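Local coordinates for protein putative Phosphate (Eubacterium rectale, PDB 3DAO) that is probably a phosphatase of the haloacid dehalogenase-like hydrolase family, thought to hydrolyse phosphate esters, with its natural substrate unidentified, at residues A[109-114]-A[157-162]; A[122-125]-A[130-133]; A[167-172]-A[183-188]. All blocks are in the same frame, centred on the assembly; numbering follows the deposited sequence.

Contact 1. Residues A[109-114]-A[157-162]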
ATOM      1  N   GLY A 109     -18.583  13.373  -1.756  1.00 15.77           N
ATOM      2  CA  GLY A 109     -19.423  13.418  -0.552  1.00 15.65           C
ATOM      3  C   GLY A 109     -18.587  13.625   0.721  1.00 15.08           C
ATOM      4  O   GLY A 109     -18.942  14.401   1.636  1.00 13.59           O
HETATM    5  N   MSE A 110     -17.464  12.914   0.771  1.00 14.76           N
HETATM    6  CA  MSE A 110     -16.503  13.036   1.888  1.00 13.05           C
HETATM    7  C   MSE A 110     -15.950  14.455   1.949  1.00 13.25           C
HETATM    8  O   MSE A 110     -15.859  15.041   3.024  1.00 16.07           O
HETATM    9  CB  MSE A 110     -15.375  12.033   1.771  1.00 13.66           C
HETATM   10  CG  MSE A 110     -15.842  10.637   2.041  1.00 13.02           C
HETATM   11 SE   MSE A 110     -14.453   9.376   1.597  1.00 14.73          SE
HETATM   12  CE  MSE A 110     -15.235   7.754   2.403  1.00 19.49           C
ATOM     13  N   CYS A 111     -15.562  14.978   0.797  1.00 13.36           N
ATOM     14  CA  CYS A 111     -15.028  16.349   0.700  1.00 13.68           C
ATOM     15  C   CYS A 111     -16.029  17.333   1.303  1.00 14.03           C
ATOM     16  O   CYS A 111     -15.704  18.185   2.128  1.00 12.98           O
ATOM     17  CB  CYS A 111     -14.814  16.768  -0.751  1.00 15.04           C
ATOM     18  SG  CYS A 111     -13.371  16.090  -1.645  1.00 21.33           S
ATOM     19  N   ARG A 112     -17.274  17.243   0.832  1.00 14.40           N
ATOM     20  CA  ARG A 112     -18.324  18.190   1.298  1.00 14.40           C
ATOM     21  C   ARG A 112     -18.562  18.107   2.763  1.00 14.52           C
ATOM     22  O   ARG A 112     -18.693  19.141   3.451  1.00 16.69           O
ATOM     23  CB  ARG A 112     -19.637  17.982   0.536  1.00 13.04           C
ATOM     24  CG  ARG A 112     -19.460  18.308  -0.896  1.00 16.20           C
ATOM     25  CD  ARG A 112     -20.706  18.055  -1.714  1.00 24.99           C
ATOM     26  NE  ARG A 112     -20.445  18.369  -3.111  1.00 26.00           N
ATOM     27  CZ  ARG A 112     -20.465  17.453  -4.073  1.00 27.24           C
ATOM     28  NH1 ARG A 112     -20.881  16.224  -3.827  1.00 28.01           N
ATOM     29  NH2 ARG A 112     -20.181  17.803  -5.291  1.00 26.55           N
HETATM   30  N   MSE A 113     -18.521  16.884   3.275  1.00 15.36           N
HETATM   31  CA  MSE A 113     -18.747  16.667   4.699  1.00 13.93           C
HETATM   32  C   MSE A 113     -17.603  17.223   5.545  1.00 14.17           C
HETATM   33  O   MSE A 113     -17.836  17.857   6.582  1.00 13.19           O
HETATM   34  CB  MSE A 113     -18.998  15.204   5.035  1.00 13.65           C
HETATM   35  CG  MSE A 113     -19.072  14.957   6.532  1.00 16.93           C
HETATM   36 SE   MSE A 113     -19.565  13.131   6.985  1.00 16.97          SE
HETATM   37  CE  MSE A 113     -21.422  13.078   6.353  1.00 19.80           C
ATOM     38  N   VAL A 114     -16.363  17.000   5.104  1.00 13.74           N
ATOM     39  CA  VAL A 114     -15.232  17.486   5.898  1.00 12.44           C
ATOM     40  C   VAL A 114     -15.244  19.016   5.896  1.00 14.33           C
ATOM     41  O   VAL A 114     -15.107  19.663   6.924  1.00 15.21           O
ATOM     42  CB  VAL A 114     -13.902  16.905   5.422  1.00 13.57           C
ATOM     43  CG1 VAL A 114     -12.713  17.528   6.242  1.00 15.24           C
ATOM     44  CG2 VAL A 114     -13.933  15.368   5.564  1.00 13.88           C
ATOM     45  N   ASP A 157     -10.763  23.655  -5.865  1.00 20.62           N
ATOM     46  CA  ASP A 157     -11.891  22.872  -5.321  1.00 20.91           C
ATOM     47  C   ASP A 157     -11.890  21.454  -5.851  1.00 20.69           C
ATOM     48  O   ASP A 157     -12.152  21.200  -7.010  1.00 19.95           O
ATOM     49  CB  ASP A 157     -13.200  23.622  -5.687  1.00 21.58           C
ATOM     50  CG  ASP A 157     -14.449  23.007  -5.108  1.00 25.46           C
ATOM     51  OD1 ASP A 157     -14.476  21.850  -4.646  1.00 21.84           O
ATOM     52  OD2 ASP A 157     -15.476  23.724  -5.142  1.00 26.48           O
ATOM     53  N   ILE A 158     -11.583  20.526  -4.952  1.00 19.44           N
ATOM     54  CA  ILE A 158     -11.490  19.110  -5.317  1.00 19.29           C
ATOM     55  C   ILE A 158     -12.825  18.583  -5.862  1.00 21.04           C
ATOM     56  O   ILE A 158     -12.842  17.707  -6.718  1.00 21.17           O
ATOM     57  CB  ILE A 158     -10.970  18.258  -4.122  1.00 17.68           C
ATOM     58  CG1 ILE A 158      -9.498  18.608  -3.849  1.00 18.06           C
ATOM     59  CG2 ILE A 158     -11.033  16.822  -4.411  1.00 20.05           C
ATOM     60  CD1 ILE A 158      -8.945  17.956  -2.559  1.00 20.69           C
ATOM     61  N   THR A 159     -13.934  19.159  -5.404  1.00 20.49           N
ATOM     62  CA  THR A 159     -15.257  18.650  -5.813  1.00 22.88           C
ATOM     63  C   THR A 159     -15.574  19.078  -7.232  1.00 24.90           C
ATOM     64  O   THR A 159     -16.560  18.637  -7.803  1.00 24.35           O
ATOM     65  CB  THR A 159     -16.426  19.094  -4.896  1.00 22.28           C
ATOM     66  OG1 THR A 159     -16.654  20.508  -5.026  1.00 22.75           O
ATOM     67  CG2 THR A 159     -16.165  18.735  -3.437  1.00 19.50           C
ATOM     68  N   ARG A 160     -14.711  19.896  -7.809  1.00 25.54           N
ATOM     69  CA  ARG A 160     -14.915  20.376  -9.174  0.50 27.57           C
ATOM     70  C   ARG A 160     -14.031  19.606 -10.149  1.00 28.62           C
ATOM     71  O   ARG A 160     -14.069  19.826 -11.343  1.00 28.54           O
ATOM     72  CB  ARG A 160     -14.762  21.906  -9.262  0.50 28.00           C
ATOM     73  CG  ARG A 160     -15.887  22.628  -8.485  0.50 31.30           C
ATOM     74  CD  ARG A 160     -16.005  24.108  -8.788  0.50 37.54           C
ATOM     75  NE  ARG A 160     -17.266  24.671  -8.291  0.50 37.20           N
ATOM     76  CZ  ARG A 160     -17.383  25.538  -7.288  0.50 39.81           C
ATOM     77  NH1 ARG A 160     -16.302  25.987  -6.649  0.50 38.79           N
ATOM     78  NH2 ARG A 160     -18.592  25.972  -6.937  0.50 37.03           N
ATOM     79  N   LEU A 161     -13.285  18.642  -9.625  1.00 27.82           N
ATOM     80  CA  LEU A 161     -12.450  17.812 -10.485  1.00 27.05           C
ATOM     81  C   LEU A 161     -13.291  16.741 -11.158  1.00 28.19           C
ATOM     82  O   LEU A 161     -14.292  16.253 -10.642  1.00 28.08           O
ATOM     83  CB  LEU A 161     -11.322  17.132  -9.726  1.00 27.43           C
ATOM     84  CG  LEU A 161     -10.347  18.056  -9.027  1.00 30.20           C
ATOM     85  CD1 LEU A 161      -9.412  17.239  -8.158  1.00 26.48           C
ATOM     86  CD2 LEU A 161      -9.577  18.865 -10.073  1.00 31.56           C
ATOM     87  N   ASP A 162     -12.855  16.394 -12.350  1.00 29.47           N
ATOM     88  CA  ASP A 162     -13.519  15.378 -13.139  1.00 31.38           C
ATOM     89  C   ASP A 162     -12.514  14.285 -13.375  1.00 30.85           C
ATOM     90  O   ASP A 162     -11.695  14.375 -14.274  1.00 31.91           O
ATOM     91  CB  ASP A 162     -13.957  15.967 -14.477  1.00 33.58           C
ATOM     92  CG  ASP A 162     -14.691  14.972 -15.328  1.00 39.91           C
ATOM     93  OD1 ASP A 162     -15.347  14.073 -14.757  1.00 46.97           O
ATOM     94  OD2 ASP A 162     -14.628  15.110 -16.565  1.00 52.27           O
TER
HETATM   95  O   HOH W   1     -19.243  20.796  -3.548  1.00 24.30           O
HETATM   96  O   HOH W   2     -19.102  20.793  -6.705  1.00 46.67           O

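Contact 2. Residues A[122-125]-A[130-133]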
ATOM      1  N   ASP A 122      -8.187  19.356   7.431  1.00 15.84           N
ATOM      2  CA  ASP A 122      -7.882  19.462   6.026  1.00 15.63           C
ATOM      3  C   ASP A 122      -8.103  18.107   5.339  1.00 15.53           C
ATOM      4  O   ASP A 122      -8.314  17.069   5.976  1.00 16.42           O
ATOM      5  CB  ASP A 122      -6.456  19.911   5.866  1.00 17.21           C
ATOM      6  CG  ASP A 122      -6.258  21.294   6.443  1.00 26.21           C
ATOM      7  OD1 ASP A 122      -6.830  22.265   5.882  1.00 42.74           O
ATOM      8  OD2 ASP A 122      -5.572  21.398   7.463  1.00 35.74           O
ATOM      9  N   TYR A 123      -8.037  18.107   4.026  1.00 13.17           N
ATOM     10  CA  TYR A 123      -8.246  16.848   3.291  1.00 13.15           C
ATOM     11  C   TYR A 123      -7.521  16.833   1.970  1.00 14.34           C
ATOM     12  O   TYR A 123      -7.143  17.877   1.427  1.00 15.24           O
ATOM     13  CB  TYR A 123      -9.732  16.508   3.128  1.00 15.82           C
ATOM     14  CG  TYR A 123     -10.580  17.601   2.562  1.00 16.50           C
ATOM     15  CD1 TYR A 123     -11.117  18.586   3.391  1.00 19.91           C
ATOM     16  CD2 TYR A 123     -10.881  17.646   1.198  1.00 19.43           C
ATOM     17  CE1 TYR A 123     -11.913  19.579   2.889  1.00 21.54           C
ATOM     18  CE2 TYR A 123     -11.690  18.656   0.681  1.00 22.34           C
ATOM     19  CZ  TYR A 123     -12.205  19.613   1.532  1.00 23.46           C
ATOM     20  OH  TYR A 123     -13.006  20.632   1.041  1.00 25.06           O
ATOM     21  N   PHE A 124      -7.318  15.617   1.493  1.00 13.96           N
ATOM     22  CA  PHE A 124      -6.566  15.359   0.268  1.00 13.91           C
ATOM     23  C   PHE A 124      -7.220  14.254  -0.519  1.00 14.96           C
ATOM     24  O   PHE A 124      -7.861  13.368   0.057  1.00 16.71           O
ATOM     25  CB  PHE A 124      -5.130  14.921   0.613  1.00 16.62           C
ATOM     26  CG  PHE A 124      -4.401  15.898   1.515  1.00 13.76           C
ATOM     27  CD1 PHE A 124      -3.697  16.962   0.968  1.00 15.71           C
ATOM     28  CD2 PHE A 124      -4.465  15.763   2.881  1.00 14.83           C
ATOM     29  CE1 PHE A 124      -3.070  17.880   1.784  1.00 15.56           C
ATOM     30  CE2 PHE A 124      -3.867  16.665   3.699  1.00 13.27           C
ATOM     31  CZ  PHE A 124      -3.156  17.724   3.163  1.00 13.48           C
ATOM     32  N   ALA A 125      -7.096  14.328  -1.831  1.00 14.33           N
ATOM     33  CA  ALA A 125      -7.653  13.276  -2.705  1.00 14.53           C
ATOM     34  C   ALA A 125      -6.525  12.812  -3.628  1.00 15.81           C
ATOM     35  O   ALA A 125      -5.940  13.618  -4.359  1.00 16.17           O
ATOM     36  CB  ALA A 125      -8.829  13.816  -3.505  1.00 14.33           C
ATOM     37  N   PHE A 130      -0.516  11.410  -8.420  1.00 19.13           N
ATOM     38  CA  PHE A 130      -0.346  12.597  -7.611  1.00 20.96           C
ATOM     39  C   PHE A 130      -1.476  12.742  -6.638  1.00 19.74           C
ATOM     40  O   PHE A 130      -2.447  11.988  -6.659  1.00 19.88           O
ATOM     41  CB  PHE A 130      -0.209  13.846  -8.483  1.00 23.56           C
ATOM     42  CG  PHE A 130      -1.092  13.833  -9.683  1.00 23.95           C
ATOM     43  CD1 PHE A 130      -2.439  14.041  -9.554  1.00 33.89           C
ATOM     44  CD2 PHE A 130      -0.575  13.563 -10.929  1.00 33.53           C
ATOM     45  CE1 PHE A 130      -3.248  14.002 -10.652  1.00 29.95           C
ATOM     46  CE2 PHE A 130      -1.379  13.513 -12.021  1.00 31.99           C
ATOM     47  CZ  PHE A 130      -2.712  13.725 -11.885  1.00 34.24           C
ATOM     48  N   CYS A 131      -1.296  13.733  -5.791  1.00 18.75           N
ATOM     49  CA  CYS A 131      -2.232  14.018  -4.709  1.00 18.63           C
ATOM     50  C   CYS A 131      -2.694  15.452  -4.732  1.00 19.70           C
ATOM     51  O   CYS A 131      -1.887  16.393  -4.706  1.00 18.77           O
ATOM     52  CB  CYS A 131      -1.577  13.713  -3.382  1.00 18.23           C
ATOM     53  SG  CYS A 131      -2.783  13.788  -1.991  1.00 23.29           S
ATOM     54  N   PHE A 132      -4.012  15.598  -4.823  1.00 18.62           N
ATOM     55  CA  PHE A 132      -4.679  16.906  -4.835  1.00 18.87           C
ATOM     56  C   PHE A 132      -4.887  17.487  -3.441  1.00 18.41           C
ATOM     57  O   PHE A 132      -5.259  16.794  -2.492  1.00 17.61           O
ATOM     58  CB  PHE A 132      -6.062  16.802  -5.481  1.00 18.56           C
ATOM     59  CG  PHE A 132      -6.042  16.464  -6.930  1.00 20.41           C
ATOM     60  CD1 PHE A 132      -5.697  17.427  -7.869  1.00 26.43           C
ATOM     61  CD2 PHE A 132      -6.430  15.208  -7.366  1.00 22.73           C
ATOM     62  CE1 PHE A 132      -5.702  17.134  -9.222  1.00 28.11           C
ATOM     63  CE2 PHE A 132      -6.432  14.904  -8.724  1.00 27.64           C
ATOM     64  CZ  PHE A 132      -6.068  15.884  -9.655  1.00 29.48           C
ATOM     65  N   ALA A 133      -4.633  18.786  -3.354  1.00 17.81           N
ATOM     66  CA  ALA A 133      -4.789  19.561  -2.119  1.00 18.26           C
ATOM     67  C   ALA A 133      -5.376  20.916  -2.466  1.00 18.94           C
ATOM     68  O   ALA A 133      -5.094  21.445  -3.531  1.00 19.69           O
ATOM     69  CB  ALA A 133      -3.418  19.781  -1.404  1.00 19.65           C
TER

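Contact 3. Residues A[167-172]-A[183-188]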
ATOM      1  N   ILE A 167      -8.126   7.213  -5.727  1.00 13.51           N
ATOM      2  CA  ILE A 167      -7.882   5.970  -5.025  1.00 15.17           C
ATOM      3  C   ILE A 167      -7.830   6.114  -3.520  1.00 13.84           C
ATOM      4  O   ILE A 167      -7.949   5.132  -2.779  1.00 15.58           O
ATOM      5  CB  ILE A 167      -6.596   5.215  -5.550  1.00 15.15           C
ATOM      6  CG1 ILE A 167      -5.335   6.066  -5.368  1.00 15.79           C
ATOM      7  CG2 ILE A 167      -6.842   4.665  -6.998  1.00 15.67           C
ATOM      8  CD1 ILE A 167      -4.033   5.280  -5.613  1.00 19.48           C
ATOM      9  N   LYS A 168      -7.750   7.359  -3.057  1.00 14.14           N
ATOM     10  CA  LYS A 168      -7.712   7.603  -1.600  1.00 14.33           C
ATOM     11  C   LYS A 168      -8.186   9.012  -1.275  1.00 13.90           C
ATOM     12  O   LYS A 168      -7.886   9.941  -1.988  1.00 13.20           O
ATOM     13  CB  LYS A 168      -6.299   7.439  -1.055  1.00 16.32           C
ATOM     14  CG  LYS A 168      -6.187   7.699   0.475  1.00 18.32           C
ATOM     15  CD  LYS A 168      -4.806   7.401   1.006  1.00 18.31           C
ATOM     16  CE  LYS A 168      -3.761   8.370   0.467  1.00 24.75           C
ATOM     17  NZ  LYS A 168      -2.411   8.072   1.089  1.00 23.90           N
ATOM     18  N   PHE A 169      -8.976   9.095  -0.215  1.00 15.04           N
ATOM     19  CA  PHE A 169      -9.411  10.363   0.349  1.00 13.83           C
ATOM     20  C   PHE A 169      -8.912  10.330   1.786  1.00 13.69           C
ATOM     21  O   PHE A 169      -9.175   9.384   2.534  1.00 13.05           O
ATOM     22  CB  PHE A 169     -10.920  10.539   0.301  1.00 14.39           C
ATOM     23  CG  PHE A 169     -11.398  11.796   1.023  1.00 14.83           C
ATOM     24  CD1 PHE A 169     -11.547  12.971   0.355  1.00 15.85           C
ATOM     25  CD2 PHE A 169     -11.691  11.764   2.368  1.00 14.18           C
ATOM     26  CE1 PHE A 169     -11.956  14.125   1.007  1.00 14.43           C
ATOM     27  CE2 PHE A 169     -12.127  12.915   3.019  1.00 11.35           C
ATOM     28  CZ  PHE A 169     -12.258  14.088   2.316  1.00 11.09           C
ATOM     29  N   THR A 170      -8.182  11.370   2.150  1.00 12.44           N
ATOM     30  CA  THR A 170      -7.554  11.456   3.443  1.00 12.04           C
ATOM     31  C   THR A 170      -7.903  12.722   4.206  1.00 10.52           C
ATOM     32  O   THR A 170      -7.851  13.832   3.663  1.00 11.55           O
ATOM     33  CB  THR A 170      -6.020  11.437   3.259  1.00 12.31           C
ATOM     34  OG1 THR A 170      -5.627  10.155   2.717  1.00 17.05           O
ATOM     35  CG2 THR A 170      -5.275  11.663   4.589  1.00 17.44           C
ATOM     36  N   VAL A 171      -8.232  12.535   5.481  1.00 13.75           N
ATOM     37  CA  VAL A 171      -8.515  13.663   6.394  1.00 12.28           C
ATOM     38  C   VAL A 171      -7.306  13.852   7.290  1.00 12.69           C
ATOM     39  O   VAL A 171      -6.712  12.893   7.753  1.00 14.11           O
ATOM     40  CB  VAL A 171      -9.741  13.395   7.293  1.00 15.41           C
ATOM     41  CG1 VAL A 171     -10.173  14.692   7.971  1.00 11.85           C
ATOM     42  CG2 VAL A 171     -10.915  12.754   6.450  1.00 11.86           C
ATOM     43  N   PHE A 172      -6.954  15.111   7.502  1.00 12.77           N
ATOM     44  CA  PHE A 172      -5.862  15.516   8.379  1.00 12.72           C
ATOM     45  C   PHE A 172      -6.274  16.536   9.430  1.00 12.99           C
ATOM     46  O   PHE A 172      -7.076  17.449   9.198  1.00 14.20           O
ATOM     47  CB  PHE A 172      -4.722  16.158   7.570  1.00 13.51           C
ATOM     48  CG  PHE A 172      -3.619  16.727   8.438  1.00 12.38           C
ATOM     49  CD1 PHE A 172      -2.677  15.900   8.981  1.00 12.31           C
ATOM     50  CD2 PHE A 172      -3.530  18.087   8.692  1.00 15.69           C
ATOM     51  CE1 PHE A 172      -1.652  16.404   9.797  1.00 16.14           C
ATOM     52  CE2 PHE A 172      -2.492  18.585   9.493  1.00 16.05           C
ATOM     53  CZ  PHE A 172      -1.585  17.739  10.040  1.00 14.79           C
ATOM     54  N   PRO A 183     -17.690  11.200  15.604  1.00 17.02           N
ATOM     55  CA  PRO A 183     -19.130  11.404  15.854  1.00 19.65           C
ATOM     56  C   PRO A 183     -20.033  11.246  14.654  1.00 19.85           C
ATOM     57  O   PRO A 183     -21.167  10.777  14.803  1.00 18.98           O
ATOM     58  CB  PRO A 183     -19.185  12.843  16.336  1.00 19.39           C
ATOM     59  CG  PRO A 183     -17.864  13.074  16.930  1.00 20.17           C
ATOM     60  CD  PRO A 183     -16.889  12.315  16.118  1.00 21.08           C
ATOM     61  N   VAL A 184     -19.545  11.644  13.482  1.00 16.55           N
ATOM     62  CA  VAL A 184     -20.343  11.572  12.228  1.00 16.75           C
ATOM     63  C   VAL A 184     -19.623  10.972  11.008  1.00 15.85           C
ATOM     64  O   VAL A 184     -20.139  10.108  10.317  1.00 16.30           O
ATOM     65  CB  VAL A 184     -20.859  12.965  11.816  1.00 17.58           C
ATOM     66  CG1 VAL A 184     -21.604  12.916  10.478  1.00 19.61           C
ATOM     67  CG2 VAL A 184     -21.752  13.602  12.931  1.00 21.70           C
ATOM     68  N   PHE A 185     -18.421  11.454  10.723  1.00 14.53           N
ATOM     69  CA  PHE A 185     -17.728  11.025   9.503  1.00 13.84           C
ATOM     70  C   PHE A 185     -17.507   9.516   9.369  1.00 14.25           C
ATOM     71  O   PHE A 185     -17.876   8.912   8.348  1.00 15.70           O
ATOM     72  CB  PHE A 185     -16.368  11.731   9.354  1.00 14.83           C
ATOM     73  CG  PHE A 185     -15.680  11.440   8.060  1.00 12.77           C
ATOM     74  CD1 PHE A 185     -14.835  10.344   7.944  1.00 17.24           C
ATOM     75  CD2 PHE A 185     -15.836  12.251   6.971  1.00 13.69           C
ATOM     76  CE1 PHE A 185     -14.189  10.061   6.758  1.00 12.35           C
ATOM     77  CE2 PHE A 185     -15.194  11.954   5.778  1.00 12.71           C
ATOM     78  CZ  PHE A 185     -14.374  10.858   5.677  1.00 13.49           C
ATOM     79  N   ILE A 186     -16.950   8.929  10.416  1.00 15.46           N
ATOM     80  CA  ILE A 186     -16.659   7.495  10.412  0.50 16.66           C
ATOM     81  C   ILE A 186     -17.966   6.679  10.274  1.00 18.06           C
ATOM     82  O   ILE A 186     -18.078   5.836   9.370  1.00 18.84           O
ATOM     83  CB  ILE A 186     -15.767   7.085  11.612  0.50 17.44           C
ATOM     84  CG1 ILE A 186     -14.378   7.729  11.437  0.50 18.61           C
ATOM     85  CG2 ILE A 186     -15.655   5.565  11.719  0.50 18.40           C
ATOM     86  CD1 ILE A 186     -13.378   7.498  12.579  0.50 15.83           C
ATOM     87  N   PRO A 187     -18.968   6.938  11.124  1.00 18.19           N
ATOM     88  CA  PRO A 187     -20.156   6.099  10.869  1.00 19.94           C
ATOM     89  C   PRO A 187     -20.897   6.394   9.572  1.00 20.41           C
ATOM     90  O   PRO A 187     -21.594   5.530   9.041  1.00 19.78           O
ATOM     91  CB  PRO A 187     -21.038   6.353  12.082  1.00 20.55           C
ATOM     92  CG  PRO A 187     -20.563   7.644  12.687  1.00 19.32           C
ATOM     93  CD  PRO A 187     -19.070   7.655  12.410  1.00 19.02           C
ATOM     94  N   ALA A 188     -20.748   7.604   9.053  1.00 18.62           N
ATOM     95  CA  ALA A 188     -21.411   7.957   7.826  1.00 16.51           C
ATOM     96  C   ALA A 188     -20.801   7.282   6.611  1.00 17.69           C
ATOM     97  O   ALA A 188     -21.465   7.159   5.601  1.00 16.67           O
ATOM     98  CB  ALA A 188     -21.461   9.485   7.620  1.00 17.93           C
TER

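Contact 1. Residues A[109-114]-A[157-162]
C111, on helix 104-117, meets the 3-10 segment 158-160 with both atoms of its side chain. Its CB lies 3.6 Å from CG2 of T159, and its SG rests on CG2 of I158 at 3.7 Å. This apolar half is tight, with C111 and I158 buried. T159 splits its two branches: with chi1 at 68°, CG2 is anti to the carbonyl carbon and turns to the helix, while OG1 turns to D157. There OG1 hydrogen-bonds to OD1 of D157 at 2.6 Å on the syn side, and T159 N bonds to the same oxygen on the anti side, closing an Asx turn; both come from one face of the carboxylate, each about 30° out of its plane.

The solvent side is looser. The extended chain of exposed R112 crosses T159, and NH2 comes only to 4.0 Å from CB. Water makes the polar link: one molecule accepts from R112 NE at 2.7 Å and donates to T159 OG1, and a second donates to OG1 but holds NH2 weakly. With an alanine in place of T159 both branches go, which would probably leave a gap beside C111, D157 OD1 without its hydroxyl donor and the waters without their acceptor.

K108, on the same helix, bonds to the carbonyls of T159 and L161. Through C111 on Y123 and F169 the helix lies on strands 122-126 and 168-172; the turn reaches the first through I158 on A125.

Contact 2. Residues A[122-125]-A[130-133]
Strands 122-126 and 131-133 run antiparallel, 146° between the directions of their short segments, with A125 and F132 as a hydrogen-bonded pair. They form a beta hairpin in the six-stranded mixed sheet of the domain that lies beside the larger eight-stranded core sheet, an arrangement consistent with the cap domain of haloacid dehalogenase-like hydrolases. A125 N donates to F132 O at 3.1 Å in a fairly straight bond (161° at the hydrogen), and F132 N returns one to A125 O at 2.8 Å.

On one face of the sheet F124 and A133 meet: the ring of F124 turns its edge to the methyl, CD1 lying 3.7 Å from A133 CB. C131 closes on the same phenylalanine from two residues earlier in its strand. Its SG, anti to the backbone N (chi1 -171°), touches F124 CB at 3.7 Å and stands 5.4 Å from the centroid of the F124 ring, an oblique sulfur-aromatic contact. M152 of the neighbouring strand and I140 and L144 of helix 139-146 pack against F124 as well.

A125 and F132 point to the other face. A125 O sits at the edge of the F132 ring, near its plane, 3.4 Å from CD2. F130 brings its own edge over one face of that ring, and is itself in a cation-pi contact with R153. The carbonyl that accepts from the A125 amide has a second visitor: F124 CA lies 3.4 Å from F132 O in a CA-H...O contact.

Contact 3. Residues A[167-172]-A[183-188]
The ring of F185 takes a methyl of V171 over one face, while F169 meets it obliquely, neither squarely on a face nor in line with an edge. This is helix-on-sheet packing in what is probably the cap domain of a haloacid dehalogenase-like hydrolase: F185 opens helix 185-189, and the two residues it reaches belong to strand 168-172, an inner strand of the six-stranded mixed sheet. All the touching is done at the far end of the ring.

The torsions explain the reach. F185 holds its CG anti to the backbone N (chi1 -174°), which carries the ring out from the helix toward a strand whose nearest CA, that of V171, is 10.1 Å from the CA of F185. V171 approaches from the opposite direction. F169 and V171 lie two apart on the strand and point to the helix, whereas T170 between them faces the other way, its hydroxyl bonded to D204.

The contact is small but wholly buried, with F185 further enclosed by M113 and V114 of helix 104-117, by W189 and by C205. At its centre a single atom rests against both strand side chains: F185 CZ lies 4.0 Å from CG2 of V171 and 4.0 Å from CE2 of F169.

How the contacts relate
The three contacts cluster on the same side of the chain's centre, in the layer built round the six-stranded sheet. Centre to centre, contact 1 is about 10 Å from contact 2 and about 12 Å from contact 3, while contacts 2 and 3 are about 13 Å apart. Along the chain, contact 2 is nested inside the loop closed by contact 1, and contact 3 follows both. Strands 122-126 and 168-172 are sheet neighbours, so contacts 2 and 3 share backbone bonds such as F124 N to T170 O. Helix 104-117 bridges contacts 1 and 3, with V114 against F185. Together they knit helices and sheet into one compact unit, probably the cap beside the core.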